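Local coordinates for hypothetical protein PH0435 (PDB 2YV4) that is the C-terminal Sua5 domain of a probable threonylcarbamoyl-AMP synthase, a family that prepares the activated intermediate for threonylcarbamoyladenosine modification of tRNA, at residues K17-I20 / T21-K25; L86-A89 / V90-L94. All coordinates share one frame; numbering follows the deposited sequence.

Contact 1 of 2, residues K17-I20 / T21-K25; sequences KGKI and TELVK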
ATOM      1  N   LYS A  17      -5.973   3.752   8.319  1.00 14.29           N
ATOM      2  CA  LYS A  17      -6.563   4.745   7.430  1.00 13.35           C
ATOM      3  C   LYS A  17      -6.033   6.147   7.722  1.00 13.04           C
ATOM      4  O   LYS A  17      -5.731   6.905   6.798  1.00 12.50           O
ATOM      5  CB  LYS A  17      -8.089   4.715   7.534  1.00 13.96           C
ATOM      6  CG  LYS A  17      -8.705   3.471   6.893  1.00 16.32           C
ATOM      7  CD  LYS A  17     -10.225   3.541   6.846  1.00 17.47           C
ATOM      8  CE  LYS A  17     -10.819   2.319   6.150  1.00 16.68           C
ATOM      9  NZ  LYS A  17     -10.414   2.219   4.716  1.00 20.07           N
ATOM     10  N   GLY A  18      -5.911   6.487   9.003  1.00 11.71           N
ATOM     11  CA  GLY A  18      -5.400   7.796   9.368  1.00 13.81           C
ATOM     12  C   GLY A  18      -3.923   7.957   9.033  1.00 14.85           C
ATOM     13  O   GLY A  18      -3.486   9.014   8.567  1.00 14.60           O
ATOM     14  N   LYS A  19      -3.146   6.904   9.262  1.00 12.65           N
ATOM     15  CA  LYS A  19      -1.716   6.947   8.981  1.00 11.65           C
ATOM     16  C   LYS A  19      -1.456   7.076   7.479  1.00 12.34           C
ATOM     17  O   LYS A  19      -0.634   7.893   7.054  1.00 11.35           O
ATOM     18  CB  LYS A  19      -1.038   5.693   9.543  1.00 11.90           C
ATOM     19  CG  LYS A  19       0.462   5.583   9.244  1.00 16.03           C
ATOM     20  CD  LYS A  19       1.270   6.748   9.816  1.00 19.76           C
ATOM     21  CE  LYS A  19       1.224   6.791  11.335  1.00 20.75           C
ATOM     22  NZ  LYS A  19       2.117   7.861  11.870  1.00 22.94           N
ATOM     23  N   ILE A  20      -2.155   6.282   6.672  1.00 10.20           N
ATOM     24  CA  ILE A  20      -1.968   6.359   5.225  1.00  9.25           C
ATOM     25  C   ILE A  20      -2.312   7.758   4.708  1.00 11.41           C
ATOM     26  O   ILE A  20      -1.563   8.338   3.919  1.00  8.98           O
ATOM     27  CB  ILE A  20      -2.834   5.310   4.480  1.00  7.56           C
ATOM     28  CG1 ILE A  20      -2.322   3.905   4.812  1.00  4.62           C
ATOM     29  CG2 ILE A  20      -2.770   5.549   2.969  1.00  7.13           C
ATOM     30  CD1 ILE A  20      -3.115   2.787   4.185  1.00  4.17           C
ATOM     31  N   THR A  21      -3.441   8.299   5.157  1.00 11.64           N
ATOM     32  CA  THR A  21      -3.860   9.635   4.740  1.00 13.30           C
ATOM     33  C   THR A  21      -2.727  10.624   5.009  1.00 14.73           C
ATOM     34  O   THR A  21      -2.398  11.459   4.162  1.00 13.12           O
ATOM     35  CB  THR A  21      -5.104  10.090   5.518  1.00 15.26           C
ATOM     36  OG1 THR A  21      -6.143   9.119   5.352  1.00 14.96           O
ATOM     37  CG2 THR A  21      -5.589  11.449   5.012  1.00 13.84           C
ATOM     38  N   GLU A  22      -2.129  10.501   6.193  1.00 14.08           N
ATOM     39  CA  GLU A  22      -1.031  11.357   6.622  1.00 14.91           C
ATOM     40  C   GLU A  22       0.192  11.213   5.720  1.00 13.43           C
ATOM     41  O   GLU A  22       0.748  12.209   5.259  1.00 12.62           O
ATOM     42  CB  GLU A  22      -0.643  11.017   8.068  1.00 19.32           C
ATOM     43  CG  GLU A  22       0.515  11.833   8.629  1.00 24.52           C
ATOM     44  CD  GLU A  22       1.079  11.241   9.916  1.00 29.95           C
ATOM     45  OE1 GLU A  22       1.950  11.882  10.542  1.00 32.75           O
ATOM     46  OE2 GLU A  22       0.657  10.131  10.301  1.00 33.04           O
ATOM     47  N   LEU A  23       0.607   9.973   5.473  1.00 11.43           N
ATOM     48  CA  LEU A  23       1.769   9.704   4.633  1.00 11.21           C
ATOM     49  C   LEU A  23       1.616  10.215   3.199  1.00 11.04           C
ATOM     50  O   LEU A  23       2.560  10.764   2.628  1.00  9.25           O
ATOM     51  CB  LEU A  23       2.078   8.200   4.608  1.00 13.18           C
ATOM     52  CG  LEU A  23       2.755   7.607   5.846  1.00 18.06           C
ATOM     53  CD1 LEU A  23       2.849   6.094   5.703  1.00 20.01           C
ATOM     54  CD2 LEU A  23       4.146   8.215   6.019  1.00 20.23           C
ATOM     55  N   VAL A  24       0.441  10.013   2.610  1.00 10.72           N
ATOM     56  CA  VAL A  24       0.195  10.474   1.253  1.00  9.64           C
ATOM     57  C   VAL A  24       0.453  11.983   1.165  1.00 12.69           C
ATOM     58  O   VAL A  24       1.197  12.445   0.298  1.00 12.99           O
ATOM     59  CB  VAL A  24      -1.250  10.150   0.817  1.00  9.71           C
ATOM     60  CG1 VAL A  24      -1.614  10.930  -0.444  1.00  6.60           C
ATOM     61  CG2 VAL A  24      -1.378   8.646   0.555  1.00  5.71           C
ATOM     62  N   LYS A  25      -0.143  12.746   2.074  1.00 12.12           N
ATOM     63  CA  LYS A  25       0.054  14.190   2.077  1.00 15.05           C
ATOM     64  C   LYS A  25       1.536  14.512   2.214  1.00 14.90           C
ATOM     65  O   LYS A  25       2.061  15.359   1.495  1.00 14.96           O
ATOM     66  CB  LYS A  25      -0.723  14.835   3.227  1.00 16.02           C
ATOM     67  CG  LYS A  25      -2.221  14.844   3.030  1.00 16.56           C
ATOM     68  CD  LYS A  25      -2.921  15.306   4.294  1.00 18.92           C
ATOM     69  CE  LYS A  25      -4.430  15.231   4.156  1.00 18.59           C
ATOM     70  NZ  LYS A  25      -5.099  15.593   5.434  1.00 19.43           N
TER

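Contact 2 of 2, residues L86-A89 / V90-L94; sequences LGLA and VMNRL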
ATOM      1  N   LEU A  86      -5.183  -9.317   6.622  1.00 12.71           N
ATOM      2  CA  LEU A  86      -4.713  -8.736   5.365  1.00 14.90           C
ATOM      3  C   LEU A  86      -3.254  -8.282   5.428  1.00 13.51           C
ATOM      4  O   LEU A  86      -2.477  -8.554   4.512  1.00 14.41           O
ATOM      5  CB  LEU A  86      -5.614  -7.569   4.946  1.00 14.29           C
ATOM      6  CG  LEU A  86      -7.106  -7.904   4.812  1.00 14.75           C
ATOM      7  CD1 LEU A  86      -7.820  -6.758   4.108  1.00 14.28           C
ATOM      8  CD2 LEU A  86      -7.286  -9.198   4.021  1.00 16.97           C
ATOM      9  N   GLY A  87      -2.884  -7.599   6.510  1.00 14.35           N
ATOM     10  CA  GLY A  87      -1.515  -7.131   6.662  1.00 12.79           C
ATOM     11  C   GLY A  87      -0.497  -8.258   6.625  1.00 14.18           C
ATOM     12  O   GLY A  87       0.536  -8.155   5.962  1.00 12.15           O
ATOM     13  N   LEU A  88      -0.775  -9.338   7.348  1.00 14.90           N
ATOM     14  CA  LEU A  88       0.134 -10.480   7.352  1.00 15.99           C
ATOM     15  C   LEU A  88       0.259 -11.058   5.943  1.00 15.01           C
ATOM     16  O   LEU A  88       1.361 -11.390   5.496  1.00 15.03           O
ATOM     17  CB  LEU A  88      -0.362 -11.563   8.313  1.00 18.61           C
ATOM     18  CG  LEU A  88       0.368 -12.907   8.235  1.00 21.11           C
ATOM     19  CD1 LEU A  88       1.871 -12.694   8.407  1.00 24.16           C
ATOM     20  CD2 LEU A  88      -0.171 -13.849   9.301  1.00 22.77           C
ATOM     21  N   ALA A  89      -0.868 -11.170   5.245  1.00 13.83           N
ATOM     22  CA  ALA A  89      -0.865 -11.703   3.887  1.00 12.34           C
ATOM     23  C   ALA A  89      -0.031 -10.815   2.977  1.00 11.77           C
ATOM     24  O   ALA A  89       0.703 -11.312   2.123  1.00 10.07           O
ATOM     25  CB  ALA A  89      -2.297 -11.808   3.351  1.00 16.05           C
ATOM     26  N   VAL A  90      -0.158  -9.500   3.146  1.00 11.34           N
ATOM     27  CA  VAL A  90       0.611  -8.560   2.335  1.00 11.55           C
ATOM     28  C   VAL A  90       2.103  -8.816   2.518  1.00 11.47           C
ATOM     29  O   VAL A  90       2.844  -8.953   1.543  1.00 11.55           O
ATOM     30  CB  VAL A  90       0.307  -7.091   2.719  1.00 10.70           C
ATOM     31  CG1 VAL A  90       1.316  -6.158   2.053  1.00 12.55           C
ATOM     32  CG2 VAL A  90      -1.108  -6.715   2.279  1.00 11.52           C
HETATM   33  N   MSE A  91       2.543  -8.885   3.771  1.00 14.39           N
HETATM   34  CA  MSE A  91       3.952  -9.124   4.063  1.00 17.25           C
HETATM   35  C   MSE A  91       4.415 -10.480   3.526  1.00 17.35           C
HETATM   36  O   MSE A  91       5.512 -10.593   2.984  1.00 17.37           O
HETATM   37  CB  MSE A  91       4.213  -9.023   5.576  1.00 18.52           C
HETATM   38  CG  MSE A  91       4.099  -7.595   6.137  1.00 22.00           C
HETATM   39 SE   MSE A  91       4.807  -7.411   7.955  1.00 31.03          SE
HETATM   40  CE  MSE A  91       6.548  -8.094   7.584  1.00 27.64           C
ATOM     41  N   ASN A  92       3.581 -11.507   3.669  1.00 19.38           N
ATOM     42  CA  ASN A  92       3.934 -12.835   3.165  1.00 21.14           C
ATOM     43  C   ASN A  92       4.176 -12.808   1.656  1.00 21.37           C
ATOM     44  O   ASN A  92       5.199 -13.293   1.171  1.00 22.12           O
ATOM     45  CB  ASN A  92       2.827 -13.843   3.487  1.00 22.77           C
ATOM     46  CG  ASN A  92       2.805 -14.234   4.949  1.00 24.22           C
ATOM     47  OD1 ASN A  92       1.846 -14.837   5.427  1.00 26.95           O
ATOM     48  ND2 ASN A  92       3.874 -13.898   5.668  1.00 23.52           N
ATOM     49  N   ARG A  93       3.232 -12.239   0.915  1.00 21.38           N
ATOM     50  CA  ARG A  93       3.355 -12.154  -0.540  1.00 22.27           C
ATOM     51  C   ARG A  93       4.517 -11.243  -0.939  1.00 21.67           C
ATOM     52  O   ARG A  93       5.045 -11.334  -2.049  1.00 19.86           O
ATOM     53  CB  ARG A  93       2.048 -11.627  -1.140  1.00 24.05           C
ATOM     54  CG  ARG A  93       2.062 -11.435  -2.649  1.00 28.00           C
ATOM     55  CD  ARG A  93       2.293 -12.741  -3.391  1.00 33.14           C
ATOM     56  NE  ARG A  93       2.207 -12.553  -4.838  1.00 37.17           N
ATOM     57  CZ  ARG A  93       2.537 -13.476  -5.737  1.00 39.64           C
ATOM     58  NH1 ARG A  93       2.980 -14.663  -5.342  1.00 41.73           N
ATOM     59  NH2 ARG A  93       2.418 -13.214  -7.034  1.00 40.68           N
ATOM     60  N   LEU A  94       4.916 -10.373  -0.018  1.00 20.65           N
ATOM     61  CA  LEU A  94       6.005  -9.438  -0.257  1.00 22.01           C
ATOM     62  C   LEU A  94       7.357 -10.054   0.086  1.00 22.89           C
ATOM     63  O   LEU A  94       8.403  -9.495  -0.252  1.00 23.95           O
ATOM     64  CB  LEU A  94       5.781  -8.172   0.573  1.00 22.78           C
ATOM     65  CG  LEU A  94       5.719  -6.829  -0.159  1.00 23.50           C
ATOM     66  CD1 LEU A  94       4.986  -6.962  -1.485  1.00 22.37           C
ATOM     67  CD2 LEU A  94       5.031  -5.819   0.742  1.00 19.36           C
TER

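Contact 1 of 2, residues K17-I20 / T21-K25
K19 and E22 lie side by side and point the same way from the helix. The ammonium NZ of K19 meets OE2 of E22 at 3.1 Å in a salt bridge. It comes to the syn side of that oxygen, 24° out of the carboxylate plane. The two chains reach this point differently. E22 runs out extended, while the K19 chain is bent at its second and third torsions, which brings its end alongside the carboxylate of E22. CD of K19 also comes within 3.5 Å of OE2 of E22. OE1 of E22 lies close to OE2 of E26, so the lysine charge probably eases a local excess of negative charge. With an alanine here the ammonium is gone, and the E22 carboxylate would probably be left without its cationic mate, facing E26 with less to offset the like charge.

Helix 13-29 carries all of this. It packs on one face of the five-stranded parallel sheet of an alpha/beta fold. I20, L23 and V24 turn to the sheet, where I20 touches I77, V9 and V36. Within the helix, CG2 of I20 and CG2 of V24 meet at 4.2 Å, one turn apart, with the two side chains set at a slant.

T21 is turned back against the preceding turn. Its OG1 sits beside its own backbone N (chi1 -56°) and donates to K17 O at 2.7 Å. T21 N also donates to K17 O, at 3.1 Å. The two donors approach from opposite faces of the carbonyl plane, so two bonds grip one oxygen. The K17 side chain heads elsewhere, and its NZ pairs with E40 and also bonds S39 and Y42. Further along, V24 N donates to I20 O at 2.9 Å in a nearly straight bond, the N-H...O angle being 170°.

Contact 2 of 2, residues L86-A89 / V90-L94
V90 N donates to L86 O at 2.9 Å, the first of the backbone bonds that join 86-89 to 90-94 along two turns of a short alpha-helix. This is helix 86-93 of the alpha/beta fold, the next element after strand 75-81. G87 stays tied to that strand by a backbone hydrogen bond with V81.

Four i to i+4 hydrogen bonds make the frame. After V90 comes M91 N, which binds G87 O at 3.1 Å. N92 N donates to L88 O at 2.9 Å, and R93 N closes the series on A89 O with an N-H...O angle of 172°. L94 N follows with weak bonds to V90 O and M91 O.

Apolar neighbours cover the inner side. The buried A89 packs on V54 and V57 of helix 54-70. V90, also buried, touches A78 of the strand and L50.

Other contacts are van der Waals approaches of side-chain carbons to backbone oxygens. CG2 of V90 lies beside its own backbone N and rests 3.2 Å from L86 O. M91 is a selenomethionine; its CG passes 3.6 Å from G87 O, and the side chain reaches E10 and Y100.

The charged end of R93 leads away from the first turn and makes a cation-pi contact with F62.

On the exposed face, L88 and N92 meet at an angle. CG of N92 sits beside the backbone N (chi1 -74°), which sets the amide back toward L88. CD1 of L88 touches this amide, 3.6 Å from N92 ND2 and 3.7 Å from N92 OD1.

Contact 1 comes first along the chain, on helix 13-29, and contact 2 follows near the C-terminal end, on helix 86-93. Their centres are 19 Å apart, on opposite sides of the centre of the chain. Their nearest atoms are about 9 Å apart, so they do not touch. The parallel sheet relates them. Strands 5-11 and 75-81, neighbours in its middle, meet side chains of both contacts. V9 and I77 face residues 17-25, whereas V8 and A78 face residues 86-94. The two helices lie on opposite faces of the sheet, and helix 54-70 packs beside helix 86-93, a layered alpha/beta arrangement within one Sua5 C-terminal domain.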